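Local coordinates for protein Ent-copalyl diphosphate synthase (Streptomyces platensis, PDB 5BP8) that belongs to the predominantly alpha-helical family of terpene cyclases related to squalene-hopene cyclases, at residues L189-E194 and P301-D306; A204-G209 and G215-S220; V239-D244 and I256-Y261. All coordinates share one frame; numbering follows the deposited sequence.

Contact 1: residues L189-E194 and P301-D306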
ATOM      1  N   LEU A 189       1.074  -9.302 -11.995  1.00 18.59           N
ATOM      2  CA  LEU A 189      -0.211  -9.864 -11.551  1.00 18.17           C
ATOM      3  C   LEU A 189      -0.062 -11.113 -10.687  1.00 17.89           C
ATOM      4  O   LEU A 189      -1.059 -11.654 -10.229  1.00 16.94           O
ATOM      5  CB  LEU A 189      -1.102 -10.190 -12.763  1.00 19.07           C
ATOM      6  CG  LEU A 189      -1.514  -8.917 -13.548  1.00 20.42           C
ATOM      7  CD1 LEU A 189      -2.246  -9.307 -14.826  1.00 20.69           C
ATOM      8  CD2 LEU A 189      -2.369  -7.988 -12.702  1.00 22.87           C
ATOM      9  N   TRP A 190       1.155 -11.584 -10.434  1.00 16.73           N
ATOM     10  CA  TRP A 190       1.302 -12.700  -9.493  1.00 16.83           C
ATOM     11  C   TRP A 190       0.736 -12.365  -8.121  1.00 16.82           C
ATOM     12  O   TRP A 190       0.209 -13.233  -7.436  1.00 16.42           O
ATOM     13  CB  TRP A 190       2.767 -13.090  -9.330  1.00 17.50           C
ATOM     14  CG  TRP A 190       3.393 -13.664 -10.594  1.00 17.98           C
ATOM     15  CD1 TRP A 190       2.767 -13.912 -11.798  1.00 18.16           C
ATOM     16  CD2 TRP A 190       4.769 -14.061 -10.768  1.00 19.22           C
ATOM     17  NE1 TRP A 190       3.686 -14.424 -12.707  1.00 19.26           N
ATOM     18  CE2 TRP A 190       4.908 -14.528 -12.101  1.00 19.85           C
ATOM     19  CE3 TRP A 190       5.890 -14.014  -9.952  1.00 20.58           C
ATOM     20  CZ2 TRP A 190       6.122 -14.991 -12.607  1.00 21.56           C
ATOM     21  CZ3 TRP A 190       7.104 -14.460 -10.455  1.00 22.26           C
ATOM     22  CH2 TRP A 190       7.207 -14.945 -11.776  1.00 22.40           C
ATOM     23  N   HIS A 191       0.877 -11.106  -7.723  1.00 16.25           N
ATOM     24  CA  HIS A 191       0.331 -10.605  -6.471  1.00 16.83           C
ATOM     25  C   HIS A 191      -1.188 -10.814  -6.362  1.00 17.34           C
ATOM     26  O   HIS A 191      -1.721 -10.833  -5.234  1.00 16.45           O
ATOM     27  CB  HIS A 191       0.644  -9.110  -6.354  1.00 17.29           C
ATOM     28  CG  HIS A 191       0.362  -8.548  -5.004  1.00 17.65           C
ATOM     29  ND1 HIS A 191       1.142  -8.827  -3.910  1.00 17.58           N
ATOM     30  CD2 HIS A 191      -0.628  -7.735  -4.558  1.00 19.02           C
ATOM     31  CE1 HIS A 191       0.651  -8.220  -2.846  1.00 18.13           C
ATOM     32  NE2 HIS A 191      -0.425  -7.548  -3.215  1.00 18.09           N
ATOM     33  N   THR A 192      -1.868 -10.976  -7.512  1.00 17.97           N
ATOM     34  CA  THR A 192      -3.318 -11.114  -7.564  1.00 19.06           C
ATOM     35  C   THR A 192      -3.770 -12.491  -8.107  1.00 18.56           C
ATOM     36  O   THR A 192      -4.907 -12.677  -8.571  1.00 16.78           O
ATOM     37  CB  THR A 192      -3.970  -9.913  -8.285  1.00 23.75           C
ATOM     38  OG1 THR A 192      -5.406  -9.961  -8.138  1.00 27.17           O
ATOM     39  CG2 THR A 192      -3.647  -9.847  -9.675  1.00 24.80           C
ATOM     40  N   LEU A 193      -2.891 -13.473  -7.972  1.00 17.31           N
ATOM     41  CA  LEU A 193      -3.160 -14.801  -8.506  1.00 17.49           C
ATOM     42  C   LEU A 193      -4.521 -15.356  -8.040  1.00 17.13           C
ATOM     43  O   LEU A 193      -5.212 -16.016  -8.811  1.00 17.05           O
ATOM     44  CB  LEU A 193      -2.051 -15.779  -8.128  1.00 17.85           C
ATOM     45  CG  LEU A 193      -2.224 -17.261  -8.515  1.00 18.57           C
ATOM     46  CD1 LEU A 193      -2.315 -17.428 -10.024  1.00 19.06           C
ATOM     47  CD2 LEU A 193      -1.068 -18.093  -7.959  1.00 18.59           C
ATOM     48  N   GLU A 194      -4.890 -15.080  -6.799  1.00 17.37           N
ATOM     49  CA  GLU A 194      -6.123 -15.678  -6.202  1.00 17.96           C
ATOM     50  C   GLU A 194      -7.394 -15.221  -6.890  1.00 17.91           C
ATOM     51  O   GLU A 194      -8.443 -15.841  -6.762  1.00 19.30           O
ATOM     52  CB  GLU A 194      -6.189 -15.396  -4.683  1.00 18.29           C
ATOM     53  CG  GLU A 194      -6.732 -14.026  -4.270  1.00 18.24           C
ATOM     54  CD  GLU A 194      -5.729 -12.882  -4.375  1.00 18.06           C
ATOM     55  OE1 GLU A 194      -4.590 -13.092  -4.888  1.00 17.19           O
ATOM     56  OE2 GLU A 194      -6.085 -11.763  -3.915  1.00 18.63           O
ATOM     57  N   PRO A 301      12.036  -8.502  -2.784  1.00 19.89           N
ATOM     58  CA  PRO A 301      12.314  -9.588  -3.731  1.00 21.22           C
ATOM     59  C   PRO A 301      11.027 -10.389  -4.022  1.00 21.71           C
ATOM     60  O   PRO A 301      10.206 -10.621  -3.112  1.00 22.19           O
ATOM     61  CB  PRO A 301      13.381 -10.436  -3.012  1.00 21.24           C
ATOM     62  CG  PRO A 301      13.944  -9.565  -1.924  1.00 20.74           C
ATOM     63  CD  PRO A 301      12.856  -8.577  -1.566  1.00 20.13           C
ATOM     64  N   GLY A 302      10.868 -10.832  -5.260  1.00 21.85           N
ATOM     65  CA  GLY A 302       9.663 -11.572  -5.661  1.00 22.19           C
ATOM     66  C   GLY A 302       8.592 -10.759  -6.363  1.00 22.36           C
ATOM     67  O   GLY A 302       7.565 -11.311  -6.788  1.00 22.28           O
ATOM     68  N   LEU A 303       8.835  -9.452  -6.476  1.00 22.63           N
ATOM     69  CA  LEU A 303       7.982  -8.514  -7.205  1.00 21.65           C
ATOM     70  C   LEU A 303       8.765  -7.903  -8.400  1.00 22.33           C
ATOM     71  O   LEU A 303       9.991  -7.902  -8.398  1.00 20.86           O
ATOM     72  CB  LEU A 303       7.520  -7.400  -6.271  1.00 21.46           C
ATOM     73  CG  LEU A 303       6.515  -7.786  -5.168  1.00 21.44           C
ATOM     74  CD1 LEU A 303       6.442  -6.714  -4.112  1.00 21.54           C
ATOM     75  CD2 LEU A 303       5.127  -8.026  -5.738  1.00 21.18           C
ATOM     76  N   PRO A 304       8.058  -7.418  -9.426  1.00 22.31           N
ATOM     77  CA  PRO A 304       8.758  -6.805 -10.559  1.00 22.17           C
ATOM     78  C   PRO A 304       9.250  -5.430 -10.186  1.00 20.68           C
ATOM     79  O   PRO A 304       8.642  -4.752  -9.350  1.00 19.86           O
ATOM     80  CB  PRO A 304       7.667  -6.708 -11.649  1.00 23.91           C
ATOM     81  CG  PRO A 304       6.374  -6.748 -10.922  1.00 22.91           C
ATOM     82  CD  PRO A 304       6.601  -7.502  -9.654  1.00 23.70           C
ATOM     83  N   SER A 305      10.343  -5.013 -10.811  1.00 20.65           N
ATOM     84  CA  SER A 305      10.932  -3.705 -10.565  1.00 22.07           C
ATOM     85  C   SER A 305       9.996  -2.602 -10.988  1.00 21.18           C
ATOM     86  O   SER A 305       9.197  -2.774 -11.925  1.00 21.98           O
ATOM     87  CB  SER A 305      12.271  -3.588 -11.305  1.00 24.86           C
ATOM     88  OG  SER A 305      13.206  -4.477 -10.676  1.00 28.83           O
ATOM     89  N   ASP A 306      10.060  -1.475 -10.287  1.00 19.92           N
ATOM     90  CA  ASP A 306       9.273  -0.317 -10.644  1.00 19.61           C
ATOM     91  C   ASP A 306      10.083   0.926 -10.394  1.00 18.69           C
ATOM     92  O   ASP A 306      10.973   0.941  -9.549  1.00 19.40           O
ATOM     93  CB  ASP A 306       7.935  -0.251  -9.867  1.00 19.90           C
ATOM     94  CG  ASP A 306       8.125   0.103  -8.416  1.00 19.75           C
ATOM     95  OD1 ASP A 306       8.302  -0.814  -7.580  1.00 20.25           O
ATOM     96  OD2 ASP A 306       8.083   1.309  -8.111  1.00 19.50           O
TER
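His191 and Leu303 meet where two connecting segments of the helical terpene-cyclase fold pass each other: the turn that leads into helix 193-196 and the loop between helices 282-291 and 307-319. The packing is light. The two CA atoms stay 8.0 Å apart, no hydrogen bond crosses, and 86 Å² is buried in all. Followed outward, the His191 side chain starts with CB directed at the opposite loop, 4.7 Å from Leu303 CD2. With CG anti to the backbone N (chi1 -169°), the imidazole runs on past the leucine methyl, and ND1 comes to 4.5 Å from Leu303 CD2, obliquely to the ring. ND1 is hydrogen-bonded to Gly218 O, CE1 packs on Ile256, and NE2 at the far side of the ring is hydrogen-bonded to Asp497 OD2; with a polar partner for each nitrogen, the rotation of the ring is fixed. Leu303 answers with the CD2 branch alone, which also packs against Gly218 O, the acceptor of ND1. The turn carrying His191 is closed by Thr192 N to Leu189 O at 2.9 Å and Leu193 N to Trp190 O at 3.2 Å. Trp190, whose NE1 is hydrogen-bonded to Leu185 O, lends a second touch: its CE3 is 4.5 Å from Gly302 O, which approaches the indole obliquely.

Contact 2: residues A204-G209 and G215-S220; sequences ARPHEG and GSVGCS
Pro206 and Val217 lie opposite each other, their CA atoms 4.6 Å apart, where the long loop before helix 221-228 folds back on itself as an irregular hairpin, without regular strands. Two short backbone bonds close it: His207 N to Ser216 O at 2.8 Å, nearly straight at 165°, and Gly215 N to His207 O, also 2.8 Å and at 174°. Ser216 O takes a further CA-H...O contact from Pro206 CA at 3.2 Å. Gly215 has a positive phi, and its carbonyl O touches Pro206 CB. Farther along, the chains are joined by a water, which accepts from Gly218 N at 2.9 Å and donates a longer bond to Arg205 O. The apolar side is carried by Val217, whose two methyls divide the work. CG1, anti to the backbone N (chi1 174°), meets Ala204 CB at 3.9 Å, while CG2, beside that N, reaches Pro206 CG at 4.1 Å; the two side chains run alongside each other in a common direction. On the polar side, His207 CB passes Ser216 OG at 3.8 Å. The hydroxyl itself is hydrogen-bonded to His213 O, and the His207 ring stacks on that of His213 with NE2 hydrogen-bonded to Ala210 O. Helix 221-228 lies against the hairpin: Trp227 packs on Pro206 and Val217 and is hydrogen-bonded through NE1 to Ala204 O, and Ser220 OG caps the helix start at Ala223 N.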
ATOM      1  N   ALA A 204       2.868 -18.353 -12.294  1.00 22.32           N
ATOM      2  CA  ALA A 204       3.442 -17.606 -11.197  1.00 23.15           C
ATOM      3  C   ALA A 204       4.492 -18.461 -10.498  1.00 25.58           C
ATOM      4  O   ALA A 204       4.306 -19.668 -10.320  1.00 25.99           O
ATOM      5  CB  ALA A 204       2.359 -17.157 -10.235  1.00 23.29           C
ATOM      6  N   ARG A 205       5.600 -17.825 -10.136  1.00 26.43           N
ATOM      7  CA  ARG A 205       6.741 -18.514  -9.559  1.00 27.81           C
ATOM      8  C   ARG A 205       7.009 -18.040  -8.139  1.00 25.46           C
ATOM      9  O   ARG A 205       7.277 -16.880  -7.937  1.00 26.93           O
ATOM     10  CB  ARG A 205       7.990 -18.239 -10.376  1.00 31.44           C
ATOM     11  CG  ARG A 205       7.866 -18.579 -11.848  1.00 38.71           C
ATOM     12  CD  ARG A 205       9.265 -18.682 -12.405  1.00 45.57           C
ATOM     13  NE  ARG A 205       9.313 -18.614 -13.858  1.00 53.74           N
ATOM     14  CZ  ARG A 205      10.360 -19.008 -14.579  1.00 58.29           C
ATOM     15  NH1 ARG A 205      11.439 -19.514 -13.979  1.00 60.44           N
ATOM     16  NH2 ARG A 205      10.326 -18.905 -15.902  1.00 60.37           N
ATOM     17  N   PRO A 206       6.997 -18.961  -7.169  1.00 23.67           N
ATOM     18  CA  PRO A 206       7.336 -18.544  -5.815  1.00 22.76           C
ATOM     19  C   PRO A 206       8.742 -17.967  -5.739  1.00 22.46           C
ATOM     20  O   PRO A 206       9.680 -18.404  -6.470  1.00 22.54           O
ATOM     21  CB  PRO A 206       7.226 -19.857  -5.005  1.00 23.57           C
ATOM     22  CG  PRO A 206       6.319 -20.716  -5.815  1.00 24.71           C
ATOM     23  CD  PRO A 206       6.641 -20.376  -7.236  1.00 24.50           C
ATOM     24  N   HIS A 207       8.900 -16.992  -4.861  1.00 22.45           N
ATOM     25  CA  HIS A 207      10.212 -16.488  -4.523  1.00 22.31           C
ATOM     26  C   HIS A 207      11.121 -17.638  -4.051  1.00 22.31           C
ATOM     27  O   HIS A 207      10.741 -18.462  -3.235  1.00 21.02           O
ATOM     28  CB  HIS A 207      10.109 -15.397  -3.454  1.00 23.22           C
ATOM     29  CG  HIS A 207      11.431 -14.945  -2.920  1.00 23.00           C
ATOM     30  ND1 HIS A 207      12.374 -14.316  -3.697  1.00 23.40           N
ATOM     31  CD2 HIS A 207      11.962 -15.033  -1.682  1.00 23.49           C
ATOM     32  CE1 HIS A 207      13.444 -14.064  -2.969  1.00 23.97           C
ATOM     33  NE2 HIS A 207      13.213 -14.474  -1.736  1.00 24.36           N
ATOM     34  N   GLU A 208      12.336 -17.656  -4.581  1.00 25.02           N
ATOM     35  CA  GLU A 208      13.342 -18.657  -4.249  1.00 29.01           C
ATOM     36  C   GLU A 208      14.641 -17.899  -4.059  1.00 31.38           C
ATOM     37  O   GLU A 208      15.008 -17.107  -4.897  1.00 32.97           O
ATOM     38  CB  GLU A 208      13.545 -19.610  -5.417  1.00 33.43           C
ATOM     39  CG  GLU A 208      12.504 -20.676  -5.569  1.00 40.26           C
ATOM     40  CD  GLU A 208      12.963 -21.790  -6.499  1.00 45.83           C
ATOM     41  OE1 GLU A 208      14.103 -22.283  -6.321  1.00 49.28           O
ATOM     42  OE2 GLU A 208      12.188 -22.156  -7.404  1.00 49.80           O
ATOM     43  N   GLY A 209      15.376 -18.160  -3.004  1.00 35.31           N
ATOM     44  CA  GLY A 209      16.594 -17.381  -2.768  1.00 39.53           C
ATOM     45  C   GLY A 209      16.518 -16.761  -1.397  1.00 36.27           C
ATOM     46  O   GLY A 209      16.265 -17.460  -0.443  1.00 39.63           O
ATOM     47  N   GLY A 215       9.088 -19.072  -1.027  1.00 19.09           N
ATOM     48  CA  GLY A 215       7.786 -19.699  -1.256  1.00 18.99           C
ATOM     49  C   GLY A 215       6.619 -18.739  -1.455  1.00 18.60           C
ATOM     50  O   GLY A 215       5.562 -19.149  -1.957  1.00 19.06           O
ATOM     51  N   SER A 216       6.773 -17.482  -1.035  1.00 19.36           N
ATOM     52  CA  SER A 216       5.737 -16.475  -1.292  1.00 18.40           C
ATOM     53  C   SER A 216       5.580 -16.237  -2.789  1.00 17.85           C
ATOM     54  O   SER A 216       6.554 -16.340  -3.570  1.00 18.19           O
ATOM     55  CB  SER A 216       6.041 -15.152  -0.593  1.00 18.81           C
ATOM     56  OG  SER A 216       7.270 -14.598  -1.031  1.00 17.97           O
ATOM     57  N   VAL A 217       4.348 -15.930  -3.187  1.00 16.97           N
ATOM     58  CA  VAL A 217       4.007 -15.648  -4.576  1.00 17.13           C
ATOM     59  C   VAL A 217       3.585 -14.188  -4.662  1.00 17.17           C
ATOM     60  O   VAL A 217       2.587 -13.784  -4.031  1.00 16.50           O
ATOM     61  CB  VAL A 217       2.880 -16.552  -5.063  1.00 17.85           C
ATOM     62  CG1 VAL A 217       2.407 -16.155  -6.477  1.00 18.32           C
ATOM     63  CG2 VAL A 217       3.347 -18.001  -5.033  1.00 18.89           C
ATOM     64  N   GLY A 218       4.355 -13.393  -5.399  1.00 16.65           N
ATOM     65  CA  GLY A 218       4.101 -11.979  -5.470  1.00 16.69           C
ATOM     66  C   GLY A 218       4.011 -11.275  -4.125  1.00 16.83           C
ATOM     67  O   GLY A 218       3.279 -10.307  -4.009  1.00 16.92           O
ATOM     68  N   CYS A 219       4.740 -11.739  -3.097  1.00 15.95           N
ATOM     69  CA  CYS A 219       4.635 -11.158  -1.752  1.00 16.45           C
ATOM     70  C   CYS A 219       3.185 -10.977  -1.245  1.00 16.27           C
ATOM     71  O   CYS A 219       2.893 -10.000  -0.528  1.00 15.85           O
ATOM     72  CB  CYS A 219       5.390  -9.816  -1.659  1.00 16.62           C
ATOM     73  SG  CYS A 219       7.186  -9.977  -1.917  1.00 17.62           S
ATOM     74  N   SER A 220       2.306 -11.933  -1.595  1.00 15.01           N
ATOM     75  CA  SER A 220       0.907 -11.926  -1.201  1.00 15.27           C
ATOM     76  C   SER A 220       0.565 -13.197  -0.460  1.00 15.10           C
ATOM     77  O   SER A 220       0.689 -14.289  -1.036  1.00 15.59           O
ATOM     78  CB  SER A 220       0.007 -11.914  -2.434  1.00 15.74           C
ATOM     79  OG  SER A 220      -1.345 -12.159  -2.059  1.00 16.35           O
TER
HETATM   80  O   HOH W   1       6.991 -14.070  -6.288  1.00 20.36           O

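Contact 3: residues V239-D244 and I256-Y261; sequences VAYLRD and ITPIVY
A cis-proline bend, Thr257-Pro258, receives the side chain of Tyr241 from helix 237-249. The phenol donates from OH to Thr257 O, a short bond of 2.7 Å that anchors the end of the ring. The carbonyl lies at the ring's edge, near its plane, and is met at a C=O...donor angle of 149° with the hydroxyl tilted 23° from the carbonyl plane. Tyr241 gets there because CG stands anti to the backbone N (chi1 166°), which carries the ring off the helix toward the bend. In the cis peptide the CA atoms of Thr257 and Pro258 are only 3.0 Å apart, and Thr257 O falls on the same side as Pro258 CD, so polar and apolar atoms face the tyrosine together. Pro258 CD packs obliquely on Tyr241 CE1 at 4.4 Å. In this helical fold the bend is the approach to helix 260-274, with Ile259 at its N-cap position, so the contact ties one helix to the entry of the next. Neighbouring Ser216, Pro221 and Thr224 touch the tyrosine as well, and the backbone of Thr257 is hydrogen-bonded to that of Cys219. The threonine and tyrosine side chains pass one another, running opposite ways. Of the threonine branches CG2 does the touching, lying 3.5 Å from Tyr241 OH and 4.1 Å from Tyr241 CZ.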
ATOM      1  N   VAL A 239       4.196 -22.760   2.597  1.00 19.36           N
ATOM      2  CA  VAL A 239       3.530 -23.034   3.849  1.00 19.71           C
ATOM      3  C   VAL A 239       4.224 -22.329   5.007  1.00 19.74           C
ATOM      4  O   VAL A 239       3.553 -21.769   5.870  1.00 20.01           O
ATOM      5  CB  VAL A 239       3.399 -24.557   4.107  1.00 20.15           C
ATOM      6  CG1 VAL A 239       2.889 -24.814   5.513  1.00 21.13           C
ATOM      7  CG2 VAL A 239       2.445 -25.166   3.093  1.00 20.40           C
ATOM      8  N   ALA A 240       5.564 -22.321   5.022  1.00 20.22           N
ATOM      9  CA  ALA A 240       6.312 -21.654   6.064  1.00 20.67           C
ATOM     10  C   ALA A 240       6.090 -20.143   6.009  1.00 19.58           C
ATOM     11  O   ALA A 240       5.987 -19.476   7.052  1.00 18.98           O
ATOM     12  CB  ALA A 240       7.799 -21.952   5.925  1.00 22.10           C
ATOM     13  N   TYR A 241       6.040 -19.592   4.796  1.00 18.35           N
ATOM     14  CA  TYR A 241       5.735 -18.157   4.661  1.00 18.55           C
ATOM     15  C   TYR A 241       4.375 -17.826   5.281  1.00 18.76           C
ATOM     16  O   TYR A 241       4.284 -16.923   6.122  1.00 19.01           O
ATOM     17  CB  TYR A 241       5.783 -17.781   3.204  1.00 18.17           C
ATOM     18  CG  TYR A 241       5.185 -16.446   2.829  1.00 17.42           C
ATOM     19  CD1 TYR A 241       5.876 -15.262   3.024  1.00 17.15           C
ATOM     20  CD2 TYR A 241       3.936 -16.394   2.192  1.00 16.98           C
ATOM     21  CE1 TYR A 241       5.309 -14.018   2.640  1.00 16.91           C
ATOM     22  CE2 TYR A 241       3.394 -15.191   1.790  1.00 17.60           C
ATOM     23  CZ  TYR A 241       4.065 -14.020   2.012  1.00 16.84           C
ATOM     24  OH  TYR A 241       3.490 -12.855   1.560  1.00 17.69           O
ATOM     25  N   LEU A 242       3.330 -18.566   4.905  1.00 19.65           N
ATOM     26  CA  LEU A 242       1.985 -18.327   5.457  1.00 19.61           C
ATOM     27  C   LEU A 242       1.974 -18.476   6.976  1.00 21.08           C
ATOM     28  O   LEU A 242       1.389 -17.635   7.690  1.00 17.94           O
ATOM     29  CB  LEU A 242       0.945 -19.239   4.807  1.00 19.95           C
ATOM     30  CG  LEU A 242       0.634 -18.889   3.361  1.00 19.88           C
ATOM     31  CD1 LEU A 242      -0.387 -19.856   2.776  1.00 20.92           C
ATOM     32  CD2 LEU A 242       0.128 -17.456   3.257  1.00 20.21           C
ATOM     33  N   ARG A 243       2.632 -19.530   7.484  1.00 20.97           N
ATOM     34  CA  ARG A 243       2.725 -19.717   8.932  0.60 22.12           C
ATOM     35  C   ARG A 243       3.412 -18.542   9.614  1.00 21.48           C
ATOM     36  O   ARG A 243       2.928 -18.042  10.631  1.00 21.84           O
ATOM     37  CB  ARG A 243       3.423 -21.040   9.272  0.60 23.05           C
ATOM     38  CG  ARG A 243       2.577 -22.250   8.890  0.60 24.27           C
ATOM     39  CD  ARG A 243       3.351 -23.565   8.958  0.60 26.71           C
ATOM     40  NE  ARG A 243       2.469 -24.732   8.887  0.60 28.30           N
ATOM     41  CZ  ARG A 243       2.875 -26.003   8.797  0.60 31.17           C
ATOM     42  NH1 ARG A 243       4.167 -26.322   8.768  0.60 30.30           N
ATOM     43  NH2 ARG A 243       1.973 -26.969   8.732  0.60 31.74           N
ATOM     44  N   ASP A 244       4.537 -18.113   9.066  1.00 20.99           N
ATOM     45  CA  ASP A 244       5.291 -16.996   9.663  1.00 22.04           C
ATOM     46  C   ASP A 244       4.476 -15.715   9.679  1.00 20.81           C
ATOM     47  O   ASP A 244       4.453 -14.981  10.672  1.00 20.34           O
ATOM     48  CB  ASP A 244       6.586 -16.745   8.920  1.00 22.41           C
ATOM     49  CG  ASP A 244       7.661 -17.797   9.202  1.00 25.31           C
ATOM     50  OD1 ASP A 244       7.558 -18.521  10.227  1.00 25.80           O
ATOM     51  OD2 ASP A 244       8.596 -17.889   8.382  1.00 24.34           O
ATOM     52  N   ILE A 256       0.324  -7.432   1.603  1.00 16.12           N
ATOM     53  CA  ILE A 256       1.641  -7.368   0.997  1.00 16.88           C
ATOM     54  C   ILE A 256       2.682  -7.513   2.089  1.00 16.35           C
ATOM     55  O   ILE A 256       2.638  -6.789   3.100  1.00 15.59           O
ATOM     56  CB  ILE A 256       1.834  -6.072   0.154  1.00 17.45           C
ATOM     57  CG1 ILE A 256       3.206  -6.071  -0.522  1.00 19.19           C
ATOM     58  CG2 ILE A 256       1.602  -4.828   0.975  1.00 18.16           C
ATOM     59  CD1 ILE A 256       3.366  -4.970  -1.559  1.00 21.00           C
ATOM     60  N   THR A 257       3.534  -8.529   1.938  1.00 16.98           N
ATOM     61  CA  THR A 257       4.647  -8.769   2.859  1.00 16.56           C
ATOM     62  C   THR A 257       5.590  -9.772   2.219  1.00 17.43           C
ATOM     63  O   THR A 257       5.141 -10.737   1.622  1.00 17.44           O
ATOM     64  CB  THR A 257       4.184  -9.234   4.247  1.00 16.83           C
ATOM     65  OG1 THR A 257       5.308  -9.291   5.144  1.00 17.27           O
ATOM     66  CG2 THR A 257       3.464 -10.590   4.181  1.00 16.93           C
ATOM     67  N   PRO A 258       6.908  -9.513   2.273  1.00 17.70           N
ATOM     68  CA  PRO A 258       7.604  -8.356   2.807  1.00 17.77           C
ATOM     69  C   PRO A 258       7.464  -7.115   1.930  1.00 16.98           C
ATOM     70  O   PRO A 258       7.014  -7.198   0.764  1.00 16.50           O
ATOM     71  CB  PRO A 258       9.100  -8.781   2.806  1.00 19.14           C
ATOM     72  CG  PRO A 258       9.171 -10.091   2.143  1.00 19.33           C
ATOM     73  CD  PRO A 258       7.818 -10.512   1.665  1.00 18.45           C
ATOM     74  N   ILE A 259       7.876  -5.996   2.500  1.00 17.03           N
ATOM     75  CA  ILE A 259       8.024  -4.716   1.801  1.00 17.26           C
ATOM     76  C   ILE A 259       9.426  -4.114   2.058  1.00 18.51           C
ATOM     77  O   ILE A 259       9.619  -2.899   2.046  1.00 18.35           O
ATOM     78  CB  ILE A 259       6.953  -3.701   2.236  1.00 17.52           C
ATOM     79  CG1 ILE A 259       6.981  -3.431   3.749  1.00 18.09           C
ATOM     80  CG2 ILE A 259       5.579  -4.137   1.772  1.00 17.91           C
ATOM     81  CD1 ILE A 259       6.328  -2.120   4.100  1.00 18.23           C
ATOM     82  N   VAL A 260      10.389  -4.986   2.320  1.00 18.59           N
ATOM     83  CA  VAL A 260      11.709  -4.578   2.853  1.00 19.15           C
ATOM     84  C   VAL A 260      12.380  -3.394   2.122  1.00 19.50           C
ATOM     85  O   VAL A 260      12.807  -2.441   2.764  1.00 18.97           O
ATOM     86  CB  VAL A 260      12.635  -5.808   2.973  1.00 20.70           C
ATOM     87  CG1 VAL A 260      12.879  -6.507   1.647  1.00 20.85           C
ATOM     88  CG2 VAL A 260      13.949  -5.447   3.641  1.00 22.72           C
ATOM     89  N   TYR A 261      12.483  -3.433   0.810  1.00 19.14           N
ATOM     90  CA  TYR A 261      13.177  -2.333   0.098  1.00 19.10           C
ATOM     91  C   TYR A 261      12.425  -1.012   0.129  1.00 19.72           C
ATOM     92  O   TYR A 261      13.018   0.062   0.360  1.00 19.44           O
ATOM     93  CB  TYR A 261      13.449  -2.735  -1.334  1.00 19.78           C
ATOM     94  CG  TYR A 261      14.307  -3.990  -1.520  1.00 20.00           C
ATOM     95  CD1 TYR A 261      15.388  -4.271  -0.669  1.00 21.51           C
ATOM     96  CD2 TYR A 261      14.097  -4.848  -2.594  1.00 19.94           C
ATOM     97  CE1 TYR A 261      16.192  -5.377  -0.873  1.00 21.16           C
ATOM     98  CE2 TYR A 261      14.889  -5.956  -2.794  1.00 20.66           C
ATOM     99  CZ  TYR A 261      15.954  -6.204  -1.952  1.00 21.06           C
ATOM    100  OH  TYR A 261      16.753  -7.318  -2.157  1.00 22.52           O
TER

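Overall arrangement
Contact 3 is buried throughout, whereas contacts 1 and 2 are partly buried, and contact 2 runs out to an exposed arginine. Their chemistry differs accordingly: a phenol-to-carbonyl bond in the buried contact 3, backbone pairing with a bridging water in contact 2, and sparse van der Waals touching in contact 1. The segment 215-220 connects them, offering backbone carbonyls to both other contacts. It also packs on each: Cys219 SG lies 3.3 Å from Pro301 O of contact 1, and Ser216 CB 3.5 Å from Tyr241 CZ of contact 3. All three contacts have residues against helix 221-228, and Pro301 of contact 1 packs on Val260 and Tyr261 of contact 3.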